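Local coordinates for protein twin-arginine translocation pathway signal (Rhodoferax ferrireducens, PDB 5IM2) that probably serves as the periplasmic solute-binding component of a TRAP transporter, and holds a copurified benzoate in its ligand pocket, at residues A[113-118]-A[259-264]. Sequence-based numbering, arbitrary orientation.
With BEZ (benzoic acid), chain B.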
ATOM      1  N   TRP A 113      10.737   3.235  -1.724  1.00 13.00           N
ATOM      2  CA  TRP A 113       9.506   2.703  -1.151  1.00 13.93           C
ATOM      3  C   TRP A 113       8.384   3.107  -2.096  1.00 15.34           C
ATOM      4  O   TRP A 113       8.207   4.308  -2.371  1.00 14.41           O
ATOM      5  CB  TRP A 113       9.260   3.256   0.261  1.00 15.96           C
ATOM      6  CG  TRP A 113       8.072   2.743   1.017  1.00 13.14           C
ATOM      7  CD1 TRP A 113       8.029   1.641   1.827  1.00 12.90           C
ATOM      8  CD2 TRP A 113       6.789   3.360   1.108  1.00 13.02           C
ATOM      9  NE1 TRP A 113       6.775   1.523   2.398  1.00 13.34           N
ATOM     10  CE2 TRP A 113       6.011   2.579   1.998  1.00 15.04           C
ATOM     11  CE3 TRP A 113       6.215   4.500   0.533  1.00 14.82           C
ATOM     12  CZ2 TRP A 113       4.692   2.885   2.308  1.00 19.59           C
ATOM     13  CZ3 TRP A 113       4.909   4.798   0.839  1.00 13.87           C
ATOM     14  CH2 TRP A 113       4.168   4.010   1.731  1.00 16.43           C
ATOM     15  N   THR A 114       7.692   2.119  -2.642  1.00 13.91           N
ATOM     16  CA  THR A 114       6.679   2.370  -3.665  1.00 11.44           C
ATOM     17  C   THR A 114       5.554   1.346  -3.565  1.00 15.94           C
ATOM     18  O   THR A 114       5.647   0.355  -2.839  1.00 15.73           O
ATOM     19  CB  THR A 114       7.300   2.353  -5.076  1.00 18.93           C
ATOM     20  OG1 THR A 114       6.410   2.987  -6.009  1.00 16.98           O
ATOM     21  CG2 THR A 114       7.594   0.899  -5.538  1.00 17.27           C
ATOM     22  N   ILE A 115       4.477   1.611  -4.299  1.00 15.45           N
ATOM     23  CA  ILE A 115       3.418   0.635  -4.541  1.00 21.76           C
ATOM     24  C   ILE A 115       3.750  -0.121  -5.831  1.00 16.50           C
ATOM     25  O   ILE A 115       3.792   0.509  -6.911  1.00 13.98           O
ATOM     26  CB  ILE A 115       2.051   1.329  -4.641  1.00 13.31           C
ATOM     27  CG1 ILE A 115       1.678   1.937  -3.279  1.00 15.65           C
ATOM     28  CG2 ILE A 115       0.968   0.372  -5.131  1.00 17.72           C
ATOM     29  CD1 ILE A 115       0.298   2.603  -3.155  1.00 15.85           C
ATOM     30  N   PRO A 116       3.991  -1.451  -5.774  1.00 18.56           N
ATOM     31  CA  PRO A 116       4.246  -2.207  -7.014  1.00 18.83           C
ATOM     32  C   PRO A 116       3.211  -1.964  -8.106  1.00 17.77           C
ATOM     33  O   PRO A 116       3.608  -1.772  -9.255  1.00 19.74           O
ATOM     34  CB  PRO A 116       4.259  -3.666  -6.530  1.00 18.58           C
ATOM     35  CG  PRO A 116       4.720  -3.547  -5.076  1.00 19.16           C
ATOM     36  CD  PRO A 116       4.046  -2.314  -4.580  1.00 15.14           C
ATOM     37  N   GLY A 117       1.915  -1.921  -7.762  1.00 15.66           N
ATOM     38  CA  GLY A 117       0.839  -1.766  -8.735  1.00 15.70           C
ATOM     39  C   GLY A 117       0.755  -0.390  -9.365  1.00 15.02           C
ATOM     40  O   GLY A 117      -0.054  -0.190 -10.267  1.00 17.45           O
ATOM     41  N   TYR A 118       1.558   0.577  -8.911  1.00 12.07           N
ATOM     42  CA  TYR A 118       1.710   1.799  -9.704  1.00 12.84           C
ATOM     43  C   TYR A 118       2.281   1.519 -11.097  1.00 18.96           C
ATOM     44  O   TYR A 118       2.137   2.359 -11.988  1.00 21.15           O
ATOM     45  CB  TYR A 118       2.636   2.786  -8.989  1.00 18.96           C
ATOM     46  CG  TYR A 118       2.043   3.595  -7.841  1.00 13.05           C
ATOM     47  CD1 TYR A 118       0.703   3.485  -7.454  1.00 13.06           C
ATOM     48  CD2 TYR A 118       2.863   4.460  -7.100  1.00 16.06           C
ATOM     49  CE1 TYR A 118       0.186   4.253  -6.391  1.00 15.25           C
ATOM     50  CE2 TYR A 118       2.369   5.220  -6.077  1.00 17.80           C
ATOM     51  CZ  TYR A 118       1.029   5.137  -5.713  1.00 13.59           C
ATOM     52  OH  TYR A 118       0.589   5.940  -4.676  1.00 19.04           O
ATOM     53  N   TYR A 259     -10.371  -3.282   0.896  1.00 12.83           N
ATOM     54  CA  TYR A 259      -9.118  -3.523   0.186  1.00 12.40           C
ATOM     55  C   TYR A 259      -7.958  -2.957   1.002  1.00 15.67           C
ATOM     56  O   TYR A 259      -8.136  -2.151   1.915  1.00 16.33           O
ATOM     57  CB  TYR A 259      -9.119  -2.897  -1.240  1.00 16.09           C
ATOM     58  CG  TYR A 259      -8.772  -1.439  -1.208  1.00 12.60           C
ATOM     59  CD1 TYR A 259      -9.718  -0.487  -0.885  1.00 15.61           C
ATOM     60  CD2 TYR A 259      -7.467  -1.022  -1.425  1.00 11.83           C
ATOM     61  CE1 TYR A 259      -9.378   0.863  -0.783  1.00 18.49           C
ATOM     62  CE2 TYR A 259      -7.118   0.324  -1.332  1.00 17.44           C
ATOM     63  CZ  TYR A 259      -8.078   1.255  -1.005  1.00 13.57           C
ATOM     64  OH  TYR A 259      -7.722   2.586  -0.904  1.00 18.26           O
ATOM     65  N   THR A 260      -6.761  -3.387   0.628  1.00 14.91           N
ATOM     66  CA  THR A 260      -5.529  -2.693   0.980  1.00 14.93           C
ATOM     67  C   THR A 260      -4.605  -2.720  -0.232  1.00 15.54           C
ATOM     68  O   THR A 260      -4.826  -3.449  -1.209  1.00 13.79           O
ATOM     69  CB  THR A 260      -4.889  -3.300   2.231  1.00 17.98           C
ATOM     70  OG1 THR A 260      -3.800  -2.471   2.635  1.00 18.52           O
ATOM     71  CG2 THR A 260      -4.397  -4.727   2.001  1.00 14.20           C
ATOM     72  N   ALA A 261      -3.582  -1.877  -0.191  1.00 16.35           N
ATOM     73  CA  ALA A 261      -2.562  -1.851  -1.226  1.00 17.55           C
ATOM     74  C   ALA A 261      -1.243  -2.340  -0.646  1.00 13.83           C
ATOM     75  O   ALA A 261      -0.993  -2.210   0.544  1.00 16.17           O
ATOM     76  CB  ALA A 261      -2.400  -0.446  -1.820  1.00 17.28           C
ATOM     77  N   THR A 262      -0.412  -2.919  -1.504  1.00 12.73           N
ATOM     78  CA  THR A 262       0.891  -3.418  -1.121  1.00 13.48           C
ATOM     79  C   THR A 262       1.974  -2.406  -1.428  1.00 14.66           C
ATOM     80  O   THR A 262       1.882  -1.623  -2.371  1.00 13.45           O
ATOM     81  CB  THR A 262       1.229  -4.731  -1.826  1.00 14.11           C
ATOM     82  OG1 THR A 262       1.227  -4.552  -3.240  1.00 22.54           O
ATOM     83  CG2 THR A 262       0.240  -5.769  -1.451  1.00 14.89           C
ATOM     84  N   PHE A 263       3.016  -2.456  -0.613  1.00 11.44           N
ATOM     85  CA  PHE A 263       4.176  -1.600  -0.741  1.00 14.20           C
ATOM     86  C   PHE A 263       5.422  -2.459  -0.672  1.00 15.31           C
ATOM     87  O   PHE A 263       5.446  -3.468   0.043  1.00 14.94           O
ATOM     88  CB  PHE A 263       4.247  -0.554   0.403  1.00 14.14           C
ATOM     89  CG  PHE A 263       3.058   0.343   0.472  1.00 13.38           C
ATOM     90  CD1 PHE A 263       1.889  -0.092   1.046  1.00 15.00           C
ATOM     91  CD2 PHE A 263       3.109   1.632  -0.078  1.00 15.54           C
ATOM     92  CE1 PHE A 263       0.789   0.736   1.085  1.00 17.16           C
ATOM     93  CE2 PHE A 263       2.018   2.455  -0.032  1.00 15.21           C
ATOM     94  CZ  PHE A 263       0.850   1.996   0.567  1.00 16.52           C
ATOM     95  N   VAL A 264       6.452  -2.027  -1.387  1.00 14.64           N
ATOM     96  CA  VAL A 264       7.761  -2.664  -1.350  1.00 11.59           C
ATOM     97  C   VAL A 264       8.822  -1.633  -0.980  1.00 16.76           C
ATOM     98  O   VAL A 264       8.819  -0.500  -1.484  1.00 14.64           O
ATOM     99  CB  VAL A 264       8.099  -3.353  -2.686  1.00 16.62           C
ATOM    100  CG1 VAL A 264       8.197  -2.345  -3.794  1.00 17.90           C
ATOM    101  CG2 VAL A 264       9.384  -4.157  -2.534  1.00 15.38           C
TER
HETATM  102  C   BEZ B 401      -2.259   5.203  -2.264  1.00 12.40           C
HETATM  103  O1  BEZ B 401      -3.475   4.861  -2.207  1.00 13.97           O
HETATM  104  O2  BEZ B 401      -1.740   5.445  -3.379  1.00 17.04           O
HETATM  105  C1  BEZ B 401      -1.461   5.349  -1.003  1.00 13.02           C
HETATM  106  C2  BEZ B 401      -0.118   5.710  -1.073  1.00 15.01           C
HETATM  107  C3  BEZ B 401       0.596   5.872   0.115  1.00 15.09           C
HETATM  108  C4  BEZ B 401      -0.027   5.649   1.331  1.00 11.97           C
HETATM  109  C5  BEZ B 401      -1.353   5.266   1.394  1.00 16.58           C
HETATM  110  C6  BEZ B 401      -2.080   5.115   0.208  1.00 16.22           C
HETATM  111  O   HOH W   1       0.780  -3.291  -5.570  1.00 24.96           O
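The six-membered ring of Trp113 and the ring of Phe263 lie nearly parallel, planes at 13°, but offset, with little of one ring over the other and centroids 4.4 Å apart. Trp113 reaches this place because CG stands anti to the backbone N (chi1 -177°), and NE1 is hydrogen-bonded to Gln166 OE1. Ile115 runs alongside Phe263, pointing the same way, its CG1 against the CE2 end of that ring. Both residues then meet the benzoate: CE2 of Phe263 sits 3.7 Å from ligand C3, while Ile115 CD1 approaches carboxylate O2. The backbones belong to strands 111-114 and 262-267, antiparallel neighbours in the five-stranded sheet of one lobe of a family 7 solute-binding protein. Thr114 and Val264 form a hydrogen-bonded pair, Thr114 N to Val264 O 3.1 Å and Val264 N to Thr114 O 2.9 Å, and CG2 of Thr114 lies beside CG1 of Val264. Replacing Trp113 with an alanine is likely to open a gap on the side of Phe263 where the indole lay and leave Gln166 without its indole donor. Past the strand, Tyr118 OH donates to benzoate O2 at 2.7 Å, O2 lying at the edge of the Tyr118 ring, in its plane; Ile115 CB covers the centre of one face of that ring.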